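Local coordinates for protein pyrrolidone-carboxylate peptidase (Pyrococcus furiosus, PDB 1X10) that removes N-terminal pyroglutamyl (5-oxoprolyl) residues from peptides as a thiol peptidase of the C15 family, working as a homotetramer, at residues L115-I129 with E194-E206. The protein carries 3 engineered substitutions. Sequence-based numbering, arbitrary orientation.
Sequences LPIKKIMKKLHERGI and EAVKVAIEVALEE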
loop_
_atom_site.group_PDB
_atom_site.type_symbol
_atom_site.label_atom_id
_atom_site.label_comp_id
_atom_site.label_asym_id
_atom_site.label_seq_id
_atom_site.Cartn_x
_atom_site.Cartn_y
_atom_site.Cartn_z
ATOM N N LEU A 115 25.725 14.770 0.975
ATOM C CA LEU A 115 24.980 15.789 0.252
ATOM C C LEU A 115 24.169 16.485 1.338
ATOM O O LEU A 115 23.887 15.893 2.384
ATOM C CB LEU A 115 24.013 15.154 -0.758
ATOM C CG LEU A 115 24.584 14.396 -1.960
ATOM C CD1 LEU A 115 23.438 13.821 -2.774
ATOM C CD2 LEU A 115 25.421 15.336 -2.816
ATOM N N PRO A 116 23.810 17.757 1.131
ATOM C CA PRO A 116 23.020 18.463 2.144
ATOM C C PRO A 116 21.574 17.998 1.944
ATOM O O PRO A 116 20.733 18.737 1.432
ATOM C CB PRO A 116 23.235 19.929 1.779
ATOM C CG PRO A 116 23.329 19.872 0.266
ATOM C CD PRO A 116 24.206 18.658 0.033
ATOM N N ILE A 117 21.301 16.760 2.354
ATOM C CA ILE A 117 19.987 16.161 2.154
ATOM C C ILE A 117 18.778 16.918 2.685
ATOM O O ILE A 117 17.752 16.974 2.009
ATOM C CB ILE A 117 19.950 14.697 2.671
ATOM C CG1 ILE A 117 20.075 14.647 4.192
ATOM C CG2 ILE A 117 21.090 13.901 2.033
ATOM C CD1 ILE A 117 19.971 13.218 4.748
ATOM N N LYS A 118 18.877 17.505 3.874
ATOM C CA LYS A 118 17.739 18.251 4.408
ATOM C C LYS A 118 17.467 19.522 3.597
ATOM O O LYS A 118 16.312 19.868 3.352
ATOM C CB LYS A 118 17.958 18.592 5.888
ATOM C CG LYS A 118 17.823 17.390 6.834
ATOM C CD LYS A 118 16.443 16.731 6.700
ATOM C CE LYS A 118 16.280 15.499 7.594
ATOM N NZ LYS A 118 16.217 15.824 9.046
ATOM N N LYS A 119 18.524 20.216 3.180
ATOM C CA LYS A 119 18.351 21.427 2.381
ATOM C C LYS A 119 17.778 21.080 1.007
ATOM O O LYS A 119 16.961 21.821 0.457
ATOM C CB LYS A 119 19.681 22.162 2.217
ATOM C CG LYS A 119 20.182 22.818 3.493
ATOM C CD LYS A 119 21.434 23.630 3.231
ATOM C CE LYS A 119 21.874 24.385 4.477
ATOM N NZ LYS A 119 23.122 25.161 4.236
ATOM N N ILE A 120 18.215 19.956 0.449
ATOM C CA ILE A 120 17.716 19.520 -0.847
ATOM C C ILE A 120 16.217 19.228 -0.725
ATOM O O ILE A 120 15.419 19.689 -1.537
ATOM C CB ILE A 120 18.469 18.255 -1.330
ATOM C CG1 ILE A 120 19.915 18.623 -1.670
ATOM C CG2 ILE A 120 17.771 17.648 -2.535
ATOM C CD1 ILE A 120 20.795 17.434 -2.017
ATOM N N MET A 121 15.834 18.475 0.302
ATOM C CA MET A 121 14.428 18.143 0.502
ATOM C C MET A 121 13.592 19.415 0.647
ATOM O O MET A 121 12.496 19.524 0.094
ATOM C CB MET A 121 14.257 17.267 1.749
ATOM C CG MET A 121 12.797 16.950 2.084
ATOM S SD MET A 121 12.564 15.748 3.440
ATOM C CE MET A 121 12.744 16.824 4.881
ATOM N N LYS A 122 14.124 20.378 1.388
ATOM C CA LYS A 122 13.430 21.636 1.612
ATOM C C LYS A 122 13.212 22.404 0.307
ATOM O O LYS A 122 12.128 22.921 0.058
ATOM C CB LYS A 122 14.222 22.484 2.610
ATOM C CG LYS A 122 13.516 23.749 3.075
ATOM C CD LYS A 122 13.555 24.840 2.024
ATOM C CE LYS A 122 14.970 25.380 1.818
ATOM N NZ LYS A 122 15.019 26.444 0.769
ATOM N N LYS A 123 14.243 22.479 -0.527
ATOM C CA LYS A 123 14.125 23.194 -1.794
ATOM C C LYS A 123 13.143 22.492 -2.734
ATOM O O LYS A 123 12.355 23.141 -3.426
ATOM C CB LYS A 123 15.493 23.315 -2.467
ATOM C CG LYS A 123 15.517 24.296 -3.622
ATOM C CD LYS A 123 15.159 25.696 -3.136
ATOM C CE LYS A 123 15.156 26.702 -4.276
ATOM N NZ LYS A 123 16.506 26.842 -4.885
ATOM N N LEU A 124 13.193 21.163 -2.766
ATOM C CA LEU A 124 12.280 20.412 -3.618
ATOM C C LEU A 124 10.844 20.732 -3.210
ATOM O O LEU A 124 9.991 20.977 -4.063
ATOM C CB LEU A 124 12.552 18.903 -3.498
ATOM C CG LEU A 124 13.885 18.447 -4.115
ATOM C CD1 LEU A 124 14.105 16.965 -3.846
ATOM C CD2 LEU A 124 13.871 18.725 -5.617
ATOM N N HIS A 125 10.586 20.747 -1.904
ATOM C CA HIS A 125 9.252 21.055 -1.394
ATOM C C HIS A 125 8.806 22.456 -1.820
ATOM O O HIS A 125 7.642 22.676 -2.150
ATOM C CB HIS A 125 9.229 20.942 0.131
ATOM C CG HIS A 125 9.339 19.536 0.634
ATOM N ND1 HIS A 125 9.288 19.218 1.973
ATOM C CD2 HIS A 125 9.469 18.360 -0.025
ATOM C CE1 HIS A 125 9.378 17.908 2.120
ATOM N NE2 HIS A 125 9.490 17.363 0.921
ATOM N N GLU A 126 9.738 23.402 -1.811
ATOM C CA GLU A 126 9.424 24.766 -2.218
ATOM C C GLU A 126 9.087 24.806 -3.703
ATOM O O GLU A 126 8.370 25.692 -4.159
ATOM C CB GLU A 126 10.602 25.689 -1.918
ATOM C CG GLU A 126 10.827 25.891 -0.430
ATOM C CD GLU A 126 12.046 26.732 -0.121
ATOM O OE1 GLU A 126 12.255 27.042 1.069
ATOM O OE2 GLU A 126 12.799 27.081 -1.058
ATOM N N ARG A 127 9.613 23.836 -4.449
ATOM C CA ARG A 127 9.363 23.736 -5.882
ATOM C C ARG A 127 8.097 22.920 -6.149
ATOM O O ARG A 127 7.731 22.698 -7.301
ATOM C CB ARG A 127 10.544 23.063 -6.584
ATOM C CG ARG A 127 11.791 23.924 -6.718
ATOM C CD ARG A 127 11.581 25.036 -7.736
ATOM N NE ARG A 127 12.732 25.171 -8.624
ATOM C CZ ARG A 127 13.945 25.551 -8.231
ATOM N NH1 ARG A 127 14.174 25.841 -6.958
ATOM N NH2 ARG A 127 14.934 25.638 -9.112
ATOM N N GLY A 128 7.446 22.467 -5.081
ATOM C CA GLY A 128 6.234 21.681 -5.234
ATOM C C GLY A 128 6.529 20.251 -5.648
ATOM O O GLY A 128 5.690 19.574 -6.248
ATOM N N ILE A 129 7.731 19.786 -5.328
ATOM C CA ILE A 129 8.129 18.424 -5.665
ATOM C C ILE A 129 8.138 17.539 -4.417
ATOM O O ILE A 129 8.951 17.730 -3.512
ATOM C CB ILE A 129 9.535 18.400 -6.297
ATOM C CG1 ILE A 129 9.541 19.229 -7.585
ATOM C CG2 ILE A 129 9.957 16.957 -6.576
ATOM C CD1 ILE A 129 10.898 19.326 -8.254
ATOM N N GLU A 194 13.938 17.540 -12.981
ATOM C CA GLU A 194 14.073 18.815 -12.283
ATOM C C GLU A 194 14.545 18.596 -10.846
ATOM O O GLU A 194 15.330 19.381 -10.316
ATOM C CB GLU A 194 12.740 19.574 -12.287
ATOM C CG GLU A 194 12.794 20.920 -11.569
ATOM C CD GLU A 194 13.648 21.950 -12.294
ATOM O OE1 GLU A 194 13.916 23.022 -11.703
ATOM O OE2 GLU A 194 14.046 21.700 -13.454
ATOM N N ALA A 195 14.065 17.526 -10.222
ATOM C CA ALA A 195 14.457 17.210 -8.855
ATOM C C ALA A 195 15.971 17.016 -8.779
ATOM O O ALA A 195 16.618 17.521 -7.867
ATOM C CB ALA A 195 13.733 15.940 -8.373
ATOM N N VAL A 196 16.530 16.281 -9.739
ATOM C CA VAL A 196 17.970 16.045 -9.765
ATOM C C VAL A 196 18.717 17.359 -10.017
ATOM O O VAL A 196 19.757 17.610 -9.415
ATOM C CB VAL A 196 18.349 15.002 -10.855
ATOM C CG1 VAL A 196 19.865 14.834 -10.923
ATOM C CG2 VAL A 196 17.695 13.664 -10.534
ATOM N N LYS A 197 18.183 18.197 -10.905
ATOM C CA LYS A 197 18.813 19.481 -11.196
ATOM C C LYS A 197 18.834 20.323 -9.923
ATOM O O LYS A 197 19.830 20.975 -9.611
ATOM C CB LYS A 197 18.050 20.237 -12.289
ATOM C CG LYS A 197 18.199 19.657 -13.685
ATOM C CD LYS A 197 17.503 20.541 -14.719
ATOM C CE LYS A 197 17.553 19.908 -16.107
ATOM N NZ LYS A 197 16.783 20.688 -17.123
ATOM N N VAL A 198 17.728 20.307 -9.189
ATOM C CA VAL A 198 17.641 21.062 -7.946
ATOM C C VAL A 198 18.668 20.571 -6.925
ATOM O O VAL A 198 19.316 21.372 -6.254
ATOM C CB VAL A 198 16.237 20.964 -7.331
ATOM C CG1 VAL A 198 16.238 21.577 -5.932
ATOM C CG2 VAL A 198 15.228 21.686 -8.230
ATOM N N ALA A 199 18.815 19.253 -6.812
ATOM C CA ALA A 199 19.771 18.673 -5.876
ATOM C C ALA A 199 21.182 19.153 -6.204
ATOM O O ALA A 199 21.968 19.475 -5.306
ATOM C CB ALA A 199 19.710 17.143 -5.940
ATOM N N ILE A 200 21.507 19.188 -7.491
ATOM C CA ILE A 200 22.829 19.635 -7.928
ATOM C C ILE A 200 23.046 21.101 -7.539
ATOM O O ILE A 200 24.085 21.466 -6.986
ATOM C CB ILE A 200 22.985 19.489 -9.465
ATOM C CG1 ILE A 200 22.894 18.015 -9.863
ATOM C CG2 ILE A 200 24.319 20.074 -9.908
ATOM C CD1 ILE A 200 22.837 17.785 -11.356
ATOM N N GLU A 201 22.053 21.935 -7.825
ATOM C CA GLU A 201 22.123 23.356 -7.506
ATOM C C GLU A 201 22.334 23.580 -6.013
ATOM O O GLU A 201 23.190 24.375 -5.607
ATOM C CB GLU A 201 20.837 24.056 -7.954
ATOM C CG GLU A 201 20.593 23.980 -9.451
ATOM C CD GLU A 201 19.211 24.465 -9.857
ATOM O OE1 GLU A 201 18.923 24.446 -11.071
ATOM O OE2 GLU A 201 18.410 24.858 -8.976
ATOM N N VAL A 202 21.561 22.870 -5.196
ATOM C CA VAL A 202 21.672 23.003 -3.748
ATOM C C VAL A 202 23.036 22.507 -3.253
ATOM O O VAL A 202 23.635 23.113 -2.362
ATOM C CB VAL A 202 20.543 22.228 -3.035
ATOM C CG1 VAL A 202 20.719 22.315 -1.522
ATOM C CG2 VAL A 202 19.184 22.799 -3.453
ATOM N N ALA A 203 23.527 21.415 -3.830
ATOM C CA ALA A 203 24.825 20.880 -3.437
ATOM C C ALA A 203 25.906 21.910 -3.768
ATOM O O ALA A 203 26.752 22.234 -2.929
ATOM C CB ALA A 203 25.106 19.567 -4.166
ATOM N N LEU A 204 25.869 22.429 -4.992
ATOM C CA LEU A 204 26.844 23.420 -5.429
ATOM C C LEU A 204 26.855 24.646 -4.523
ATOM O O LEU A 204 27.916 25.117 -4.113
ATOM C CB LEU A 204 26.553 23.853 -6.869
ATOM C CG LEU A 204 26.902 22.847 -7.969
ATOM C CD1 LEU A 204 26.300 23.304 -9.286
ATOM C CD2 LEU A 204 28.418 22.717 -8.081
ATOM N N GLU A 205 25.673 25.163 -4.210
ATOM C CA GLU A 205 25.564 26.332 -3.348
ATOM C C GLU A 205 26.137 26.041 -1.966
ATOM O O GLU A 205 26.642 26.937 -1.285
ATOM C CB GLU A 205 24.101 26.753 -3.218
ATOM C CG GLU A 205 23.506 27.301 -4.504
ATOM C CD GLU A 205 22.011 27.548 -4.395
ATOM O OE1 GLU A 205 21.587 28.217 -3.428
ATOM O OE2 GLU A 205 21.261 27.075 -5.277
ATOM N N GLU A 206 26.057 24.779 -1.561
ATOM C CA GLU A 206 26.561 24.363 -0.263
ATOM C C GLU A 206 28.084 24.456 -0.229
ATOM O O GLU A 206 28.663 24.832 0.788
ATOM C CB GLU A 206 26.113 22.930 0.034
ATOM C CG GLU A 206 26.229 22.531 1.496
ATOM C CD GLU A 206 25.319 23.345 2.404
ATOM O OE1 GLU A 206 25.337 23.103 3.629
ATOM O OE2 GLU A 206 24.587 24.225 1.898
HETATM O O HOH W 1 17.748 25.205 -6.444
#
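Val202 sets its two methyls among Pro116, Lys119, Ile120 and Lys123, where helices 117-126 and 189-206 pack side by side on the mixed beta-sheet of this alpha/beta fold. The segment axes come within 9.3 Å, at 131° between their directions, and three alanines keep the second helix slim: Ala199 meets Ile120, Ala195 meets Leu124, and Ala203 borders Pro116. With Val202 CG1 anti to the backbone N (chi1 177°), this methyl reaches Ile120 CG1 at 3.8 Å, while CG2 lies against the aliphatic start of Lys123. One turn earlier Val198 repeats the scheme: its CG1 touches Lys123 CG at 3.6 Å, and its CG2 sits over the centre of one face of the Arg127 guanidinium. Beneath the pair, Ile120 and Ala195 reach strand 76-83 and Ala199 reaches strand 161-167.

Near the Pro116 end, Glu206 lays its CG against Pro116 CB (4.0 Å); the extended Lys119 side chain crosses that of Glu206 at about a right angle. In their salt bridge, Lys119 NZ donates a hydrogen bond to the syn lone pair of Glu206 OE2 (2.9 Å) and a weak one to OE1. Shortening Glu206 to an alanine would probably leave the Lys119 ammonium without its mate and the Pro116 ring less covered. At the far end, Arg127 NH2 forms a salt bridge with Glu201 OE2 (3.6 Å); that oxygen accepts a hydrogen bond from a water, which accepts one from Lys123 NZ at 2.6 Å.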